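Local coordinates for protein thiaminase-I (Naegleria gruberi, PDB 4HCW) that belongs to the thiaminase family and probably adopts a two-lobed fold resembling that of the periplasmic binding proteins, at residues L298-P303 against N317-L322; V292-G297 against I309-K314. All blocks are in the same frame, centred on the assembly; numbering follows the deposited sequence.

In the fold
Contacts 1 and 2 lie on the same side of the chain's centre, about 7 Å apart between their centres, and their segments alternate along the sequence. Helix 290-298 runs into strand 302-303, which is followed by helix 306-313 and then helix 317-328. The two contacts meet where the first helix ends: T301 N lies 2.9 Å from L296 O, probably a hydrogen bond. Y319 joins the two sites as well. Its OH packs 3.3 Å from G297 CA, and its CE2 is 3.5 Å from L312 CD1, so that one tyrosine touches residues of both contacts. Contact 1 is wholly buried, whereas contact 2 is partly buried.

Contact 1: residues L298-P303 against N317-L322; sequences LGLTLP and NFYAQL
Y319 reaches from helix 317-328 to the backbone at T301, and its OH donates a hydrogen bond of 2.5 Å to T301 O. The donor approaches that oxygen from above the carbonyl plane, 51° out of it, with a C=O...OH angle of 121°. T301 O lies at the edge of the phenol ring, in its plane; the bond ties the buried hydroxyl to main chain.

The backbone that receives it is a helix ending. L300, with positive phi, is the C-prime residue of a Schellman motif that closes helix 290-298, with L300 N paired to G297 O. Beyond this turn the chain enters the short strand 302-303, where L302 bonds through its backbone to L118 of the long strand 110-125.

Apolar contacts from L300, L302 and P303 fill in around the two aromatic rings and L322. L300 divides its branches: CD1 sits over the centre of one face of F318, a CH-pi contact 4.3 Å from the ring centroid, while CD2 touches F318 CD2 at 3.7 Å and Y319 CE1 at 3.8 Å. F318 turns its ring to this leucine with CG anti to the backbone N (chi1 -179°). L302 CD2 lies 3.5 Å from Y319 CE2, and both L302 methyls meet L322 CD1, the two side chains crossing at about a right angle. P303 CD approaches the tyrosine edge, 4.1 Å from CE2.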
ATOM      1  N   LEU A 298      -3.644 -13.371  -8.325  1.00 59.70           N
ATOM      2  CA  LEU A 298      -3.854 -14.530  -7.465  1.00 59.70           C
ATOM      3  C   LEU A 298      -3.696 -14.159  -5.995  1.00 59.70           C
ATOM      4  O   LEU A 298      -4.252 -14.814  -5.114  1.00 59.70           O
ATOM      5  CB  LEU A 298      -2.883 -15.654  -7.832  1.00 63.66           C
ATOM      6  CG  LEU A 298      -2.961 -16.175  -9.269  1.00 63.66           C
ATOM      7  CD1 LEU A 298      -1.946 -17.286  -9.494  1.00 63.66           C
ATOM      8  CD2 LEU A 298      -4.368 -16.653  -9.594  1.00 63.66           C
ATOM      9  N   GLY A 299      -2.935 -13.100  -5.736  1.00 65.25           N
ATOM     10  CA  GLY A 299      -2.707 -12.641  -4.379  1.00 65.25           C
ATOM     11  C   GLY A 299      -3.485 -11.381  -4.056  1.00 65.25           C
ATOM     12  O   GLY A 299      -3.266 -10.758  -3.016  1.00 65.25           O
ATOM     13  N   LEU A 300      -4.397 -11.014  -4.953  1.00 81.20           N
ATOM     14  CA  LEU A 300      -5.211  -9.807  -4.813  1.00 81.20           C
ATOM     15  C   LEU A 300      -4.367  -8.548  -4.638  1.00 81.20           C
ATOM     16  O   LEU A 300      -4.777  -7.602  -3.964  1.00 81.20           O
ATOM     17  CB  LEU A 300      -6.214  -9.944  -3.664  1.00 58.84           C
ATOM     18  CG  LEU A 300      -7.366 -10.922  -3.897  1.00 58.84           C
ATOM     19  CD1 LEU A 300      -8.342 -10.887  -2.735  1.00 58.84           C
ATOM     20  CD2 LEU A 300      -8.076 -10.607  -5.204  1.00 58.84           C
ATOM     21  N   THR A 301      -3.186  -8.548  -5.242  1.00 60.51           N
ATOM     22  CA  THR A 301      -2.324  -7.376  -5.229  1.00 60.51           C
ATOM     23  C   THR A 301      -2.754  -6.445  -6.355  1.00 60.51           C
ATOM     24  O   THR A 301      -3.046  -6.896  -7.463  1.00 60.51           O
ATOM     25  CB  THR A 301      -0.843  -7.763  -5.402  1.00 64.22           C
ATOM     26  OG1 THR A 301      -0.476  -8.717  -4.397  1.00 64.22           O
ATOM     27  CG2 THR A 301       0.052  -6.539  -5.284  1.00 64.22           C
ATOM     28  N   LEU A 302      -2.804  -5.149  -6.071  1.00 63.41           N
ATOM     29  CA  LEU A 302      -3.287  -4.182  -7.045  1.00 63.41           C
ATOM     30  C   LEU A 302      -2.146  -3.496  -7.782  1.00 63.41           C
ATOM     31  O   LEU A 302      -1.247  -2.936  -7.155  1.00 63.41           O
ATOM     32  CB  LEU A 302      -4.156  -3.126  -6.361  1.00 93.54           C
ATOM     33  CG  LEU A 302      -5.177  -3.624  -5.338  1.00 93.54           C
ATOM     34  CD1 LEU A 302      -5.946  -2.454  -4.748  1.00 93.54           C
ATOM     35  CD2 LEU A 302      -6.124  -4.632  -5.966  1.00 93.54           C
ATOM     36  N   PRO A 303      -2.173  -3.549  -9.122  1.00 65.24           N
ATOM     37  CA  PRO A 303      -1.248  -2.758  -9.937  1.00 65.24           C
ATOM     38  C   PRO A 303      -1.563  -1.276  -9.778  1.00 65.24           C
ATOM     39  O   PRO A 303      -2.680  -0.929  -9.394  1.00 65.24           O
ATOM     40  CB  PRO A 303      -1.561  -3.215 -11.364  1.00 66.22           C
ATOM     41  CG  PRO A 303      -2.189  -4.560 -11.207  1.00 66.22           C
ATOM     42  CD  PRO A 303      -2.978  -4.470  -9.939  1.00 66.22           C
ATOM     43  N   ASN A 317     -14.389  -9.841 -10.334  1.00 98.22           N
ATOM     44  CA  ASN A 317     -15.370  -8.899  -9.811  1.00 98.22           C
ATOM     45  C   ASN A 317     -14.779  -8.031  -8.705  1.00 98.22           C
ATOM     46  O   ASN A 317     -15.157  -6.869  -8.544  1.00 98.22           O
ATOM     47  CB  ASN A 317     -16.609  -9.642  -9.303  1.00119.52           C
ATOM     48  CG  ASN A 317     -17.631  -8.713  -8.678  1.00119.52           C
ATOM     49  OD1 ASN A 317     -17.742  -8.627  -7.456  1.00119.52           O
ATOM     50  ND2 ASN A 317     -18.383  -8.010  -9.517  1.00119.52           N
ATOM     51  N   PHE A 318     -13.848  -8.607  -7.950  1.00 83.01           N
ATOM     52  CA  PHE A 318     -13.149  -7.889  -6.890  1.00 83.01           C
ATOM     53  C   PHE A 318     -12.403  -6.685  -7.455  1.00 83.01           C
ATOM     54  O   PHE A 318     -12.566  -5.563  -6.979  1.00 83.01           O
ATOM     55  CB  PHE A 318     -12.175  -8.826  -6.171  1.00 77.63           C
ATOM     56  CG  PHE A 318     -11.429  -8.179  -5.036  1.00 77.63           C
ATOM     57  CD1 PHE A 318     -11.967  -8.157  -3.760  1.00 77.63           C
ATOM     58  CD2 PHE A 318     -10.184  -7.605  -5.243  1.00 77.63           C
ATOM     59  CE1 PHE A 318     -11.281  -7.566  -2.713  1.00 77.63           C
ATOM     60  CE2 PHE A 318      -9.496  -7.013  -4.201  1.00 77.63           C
ATOM     61  CZ  PHE A 318     -10.045  -6.994  -2.935  1.00 77.63           C
ATOM     62  N   TYR A 319     -11.586  -6.928  -8.476  1.00 65.99           N
ATOM     63  CA  TYR A 319     -10.827  -5.865  -9.126  1.00 65.99           C
ATOM     64  C   TYR A 319     -11.740  -4.864  -9.822  1.00 65.99           C
ATOM     65  O   TYR A 319     -11.373  -3.703 -10.008  1.00 65.99           O
ATOM     66  CB  TYR A 319      -9.833  -6.452 -10.132  1.00 60.54           C
ATOM     67  CG  TYR A 319      -8.560  -6.974  -9.504  1.00 60.54           C
ATOM     68  CD1 TYR A 319      -8.491  -8.265  -8.996  1.00 60.54           C
ATOM     69  CD2 TYR A 319      -7.428  -6.176  -9.420  1.00 60.54           C
ATOM     70  CE1 TYR A 319      -7.329  -8.744  -8.420  1.00 60.54           C
ATOM     71  CE2 TYR A 319      -6.264  -6.644  -8.849  1.00 60.54           C
ATOM     72  CZ  TYR A 319      -6.218  -7.928  -8.351  1.00 60.54           C
ATOM     73  OH  TYR A 319      -5.057  -8.396  -7.780  1.00 60.54           O
ATOM     74  N   ALA A 320     -12.928  -5.320 -10.204  1.00100.53           N
ATOM     75  CA  ALA A 320     -13.889  -4.474 -10.901  1.00100.53           C
ATOM     76  C   ALA A 320     -14.406  -3.357 -10.002  1.00100.53           C
ATOM     77  O   ALA A 320     -14.502  -2.205 -10.423  1.00100.53           O
ATOM     78  CB  ALA A 320     -15.044  -5.310 -11.431  1.00122.69           C
ATOM     79  N   GLN A 321     -14.734  -3.707  -8.762  1.00117.46           N
ATOM     80  CA  GLN A 321     -15.255  -2.738  -7.803  1.00117.46           C
ATOM     81  C   GLN A 321     -14.220  -1.670  -7.466  1.00117.46           C
ATOM     82  O   GLN A 321     -14.555  -0.494  -7.323  1.00117.46           O
ATOM     83  CB  GLN A 321     -15.709  -3.442  -6.522  1.00 84.29           C
ATOM     84  CG  GLN A 321     -16.826  -4.450  -6.726  1.00 84.29           C
ATOM     85  CD  GLN A 321     -17.285  -5.079  -5.426  1.00 84.29           C
ATOM     86  OE1 GLN A 321     -16.871  -4.665  -4.343  1.00 84.29           O
ATOM     87  NE2 GLN A 321     -18.143  -6.088  -5.526  1.00 84.29           N
ATOM     88  N   LEU A 322     -12.964  -2.086  -7.344  1.00 75.65           N
ATOM     89  CA  LEU A 322     -11.888  -1.165  -6.999  1.00 75.65           C
ATOM     90  C   LEU A 322     -11.585  -0.206  -8.144  1.00 75.65           C
ATOM     91  O   LEU A 322     -11.178   0.933  -7.918  1.00 75.65           O
ATOM     92  CB  LEU A 322     -10.628  -1.936  -6.599  1.00 78.24           C
ATOM     93  CG  LEU A 322     -10.795  -2.848  -5.382  1.00 78.24           C
ATOM     94  CD1 LEU A 322      -9.477  -3.506  -5.012  1.00 78.24           C
ATOM     95  CD2 LEU A 322     -11.359  -2.071  -4.203  1.00 78.24           C
TER

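Contact 2: residues V292-G297 against I309-K314; sequences VLDLLG and IAHLAK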
ATOM      1  N   VAL A 292       3.014 -11.730 -14.953  1.00 64.64           N
ATOM      2  CA  VAL A 292       3.254 -11.119 -13.653  1.00 64.64           C
ATOM      3  C   VAL A 292       1.956 -10.527 -13.114  1.00 64.64           C
ATOM      4  O   VAL A 292       1.634 -10.681 -11.936  1.00 64.64           O
ATOM      5  CB  VAL A 292       4.330 -10.021 -13.732  1.00 52.67           C
ATOM      6  CG1 VAL A 292       4.516  -9.356 -12.377  1.00 52.67           C
ATOM      7  CG2 VAL A 292       5.646 -10.605 -14.224  1.00 52.67           C
ATOM      8  N   LEU A 293       1.210  -9.859 -13.990  1.00 56.05           N
ATOM      9  CA  LEU A 293      -0.074  -9.278 -13.621  1.00 56.05           C
ATOM     10  C   LEU A 293      -1.060 -10.352 -13.170  1.00 56.05           C
ATOM     11  O   LEU A 293      -1.771 -10.174 -12.182  1.00 56.05           O
ATOM     12  CB  LEU A 293      -0.664  -8.479 -14.786  1.00 70.29           C
ATOM     13  CG  LEU A 293       0.102  -7.228 -15.223  1.00 70.29           C
ATOM     14  CD1 LEU A 293      -0.638  -6.511 -16.344  1.00 70.29           C
ATOM     15  CD2 LEU A 293       0.330  -6.294 -14.046  1.00 70.29           C
ATOM     16  N   ASP A 294      -1.096 -11.465 -13.896  1.00 70.08           N
ATOM     17  CA  ASP A 294      -1.992 -12.566 -13.557  1.00 70.08           C
ATOM     18  C   ASP A 294      -1.629 -13.184 -12.210  1.00 70.08           C
ATOM     19  O   ASP A 294      -2.506 -13.564 -11.436  1.00 70.08           O
ATOM     20  CB  ASP A 294      -1.985 -13.636 -14.653  1.00 90.82           C
ATOM     21  CG  ASP A 294      -2.713 -13.191 -15.909  1.00 90.82           C
ATOM     22  OD1 ASP A 294      -3.678 -12.406 -15.794  1.00 90.82           O
ATOM     23  OD2 ASP A 294      -2.321 -13.628 -17.012  1.00 90.82           O
ATOM     24  N   LEU A 295      -0.331 -13.277 -11.938  1.00 58.21           N
ATOM     25  CA  LEU A 295       0.146 -13.800 -10.663  1.00 58.21           C
ATOM     26  C   LEU A 295      -0.200 -12.850  -9.523  1.00 58.21           C
ATOM     27  O   LEU A 295      -0.537 -13.287  -8.423  1.00 58.21           O
ATOM     28  CB  LEU A 295       1.654 -14.049 -10.711  1.00 59.32           C
ATOM     29  CG  LEU A 295       2.110 -15.273 -11.507  1.00 59.32           C
ATOM     30  CD1 LEU A 295       3.616 -15.261 -11.682  1.00 59.32           C
ATOM     31  CD2 LEU A 295       1.662 -16.554 -10.821  1.00 59.32           C
ATOM     32  N   LEU A 296      -0.115 -11.550  -9.792  1.00 60.77           N
ATOM     33  CA  LEU A 296      -0.512 -10.539  -8.819  1.00 60.77           C
ATOM     34  C   LEU A 296      -1.994 -10.670  -8.495  1.00 60.77           C
ATOM     35  O   LEU A 296      -2.416 -10.433  -7.363  1.00 60.77           O
ATOM     36  CB  LEU A 296      -0.217  -9.133  -9.346  1.00 51.30           C
ATOM     37  CG  LEU A 296       1.247  -8.693  -9.381  1.00 51.30           C
ATOM     38  CD1 LEU A 296       1.376  -7.328 -10.039  1.00 51.30           C
ATOM     39  CD2 LEU A 296       1.829  -8.669  -7.978  1.00 51.30           C
ATOM     40  N   GLY A 297      -2.780 -11.055  -9.497  1.00 57.19           N
ATOM     41  CA  GLY A 297      -4.208 -11.239  -9.325  1.00 57.19           C
ATOM     42  C   GLY A 297      -4.543 -12.394  -8.402  1.00 57.19           C
ATOM     43  O   GLY A 297      -5.597 -12.405  -7.767  1.00 57.19           O
ATOM     44  N   ILE A 309      -4.811  -2.491 -13.803  1.00 82.10           N
ATOM     45  CA  ILE A 309      -6.085  -2.692 -13.123  1.00 82.10           C
ATOM     46  C   ILE A 309      -7.132  -3.215 -14.100  1.00 82.10           C
ATOM     47  O   ILE A 309      -7.898  -4.124 -13.777  1.00 82.10           O
ATOM     48  CB  ILE A 309      -6.591  -1.388 -12.473  1.00 78.90           C
ATOM     49  CG1 ILE A 309      -5.568  -0.867 -11.462  1.00 78.90           C
ATOM     50  CG2 ILE A 309      -7.937  -1.610 -11.798  1.00 78.90           C
ATOM     51  CD1 ILE A 309      -5.975   0.428 -10.793  1.00 78.90           C
ATOM     52  N   ALA A 310      -7.153  -2.639 -15.299  1.00 85.79           N
ATOM     53  CA  ALA A 310      -8.089  -3.056 -16.335  1.00 85.79           C
ATOM     54  C   ALA A 310      -7.880  -4.518 -16.710  1.00 85.79           C
ATOM     55  O   ALA A 310      -8.842  -5.264 -16.889  1.00 85.79           O
ATOM     56  CB  ALA A 310      -7.954  -2.169 -17.563  1.00 70.86           C
ATOM     57  N   HIS A 311      -6.616  -4.918 -16.822  1.00 71.30           N
ATOM     58  CA  HIS A 311      -6.261  -6.286 -17.191  1.00 71.30           C
ATOM     59  C   HIS A 311      -6.810  -7.318 -16.209  1.00 71.30           C
ATOM     60  O   HIS A 311      -7.230  -8.405 -16.606  1.00 71.30           O
ATOM     61  CB  HIS A 311      -4.740  -6.430 -17.294  1.00 90.30           C
ATOM     62  CG  HIS A 311      -4.281  -7.834 -17.532  1.00 90.30           C
ATOM     63  ND1 HIS A 311      -4.317  -8.430 -18.773  1.00 90.30           N
ATOM     64  CD2 HIS A 311      -3.780  -8.764 -16.683  1.00 90.30           C
ATOM     65  CE1 HIS A 311      -3.855  -9.665 -18.681  1.00 90.30           C
ATOM     66  NE2 HIS A 311      -3.522  -9.893 -17.423  1.00 90.30           N
ATOM     67  N   LEU A 312      -6.808  -6.971 -14.926  1.00 70.81           N
ATOM     68  CA  LEU A 312      -7.255  -7.894 -13.890  1.00 70.81           C
ATOM     69  C   LEU A 312      -8.748  -7.762 -13.616  1.00 70.81           C
ATOM     70  O   LEU A 312      -9.352  -8.634 -12.992  1.00 70.81           O
ATOM     71  CB  LEU A 312      -6.451  -7.687 -12.606  1.00 70.00           C
ATOM     72  CG  LEU A 312      -4.955  -7.977 -12.743  1.00 70.00           C
ATOM     73  CD1 LEU A 312      -4.224  -7.745 -11.429  1.00 70.00           C
ATOM     74  CD2 LEU A 312      -4.736  -9.399 -13.240  1.00 70.00           C
ATOM     75  N   ALA A 313      -9.339  -6.672 -14.092  1.00 97.74           N
ATOM     76  CA  ALA A 313     -10.764  -6.428 -13.897  1.00 97.74           C
ATOM     77  C   ALA A 313     -11.603  -7.187 -14.920  1.00 97.74           C
ATOM     78  O   ALA A 313     -12.811  -7.354 -14.744  1.00 97.74           O
ATOM     79  CB  ALA A 313     -11.059  -4.937 -13.968  1.00 96.69           C
ATOM     80  N   LYS A 314     -10.957  -7.651 -15.985  1.00 76.76           N
ATOM     81  CA  LYS A 314     -11.651  -8.343 -17.067  1.00 76.76           C
ATOM     82  C   LYS A 314     -12.151  -9.728 -16.663  1.00 76.76           C
ATOM     83  O   LYS A 314     -12.997 -10.309 -17.344  1.00 76.76           O
ATOM     84  CB  LYS A 314     -10.746  -8.456 -18.296  1.00 80.47           C
ATOM     85  CG  LYS A 314     -10.405  -7.126 -18.946  1.00 80.47           C
ATOM     86  CD  LYS A 314      -9.426  -7.309 -20.092  1.00 80.47           C
ATOM     87  CE  LYS A 314      -9.071  -5.981 -20.737  1.00 80.47           C
ATOM     88  NZ  LYS A 314      -8.106  -6.150 -21.859  1.00 80.47           N
TER
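G297 and L312 mark the nearest backbone approach of helices 290-298 and 306-313, with their CA atoms 6.4 Å apart. Over the segments concerned the helix axes come within 9.9 Å and cross at -63°, and the touching residues lie between L293 and G297 on the first helix and are H311 and L312 on the second. G297 presents no side chain here, and L312 CD1 lies against its CA at 4.1 Å.

L312 is the apolar centre of the contact. Both its methyls face the first helix, where they meet mainly backbone: the two lie against the carbonyl oxygen of L293, with L312 CD1 3.5 Å from L293 O. That same carbonyl accepts the helical hydrogen bond from G297 N.

A polar link lies alongside. H311 extends across to the first helix, its CG anti to the backbone N (chi1 174°), and NE2 donates a hydrogen bond of 3.0 Å to D294 OD1. The bond is bent, with an N-H...O angle of 141°. NE2 meets the oxygen from above the carboxylate plane, and the oxygen is also tilted from the imidazole plane. L293 flanks the same ring obliquely: its CB is 3.7 Å from H311 CD2, and its CD1 lies 3.9 Å from that carbon. This histidine-carboxylate pair is partly exposed, whereas L293 and L312 are buried.

Away from this crossing, helix 290-298 rests V292 and L296 on I33 of helix 29-34. Helix 306-313 leans on helix 317-328, with I309 touching S323 and F326.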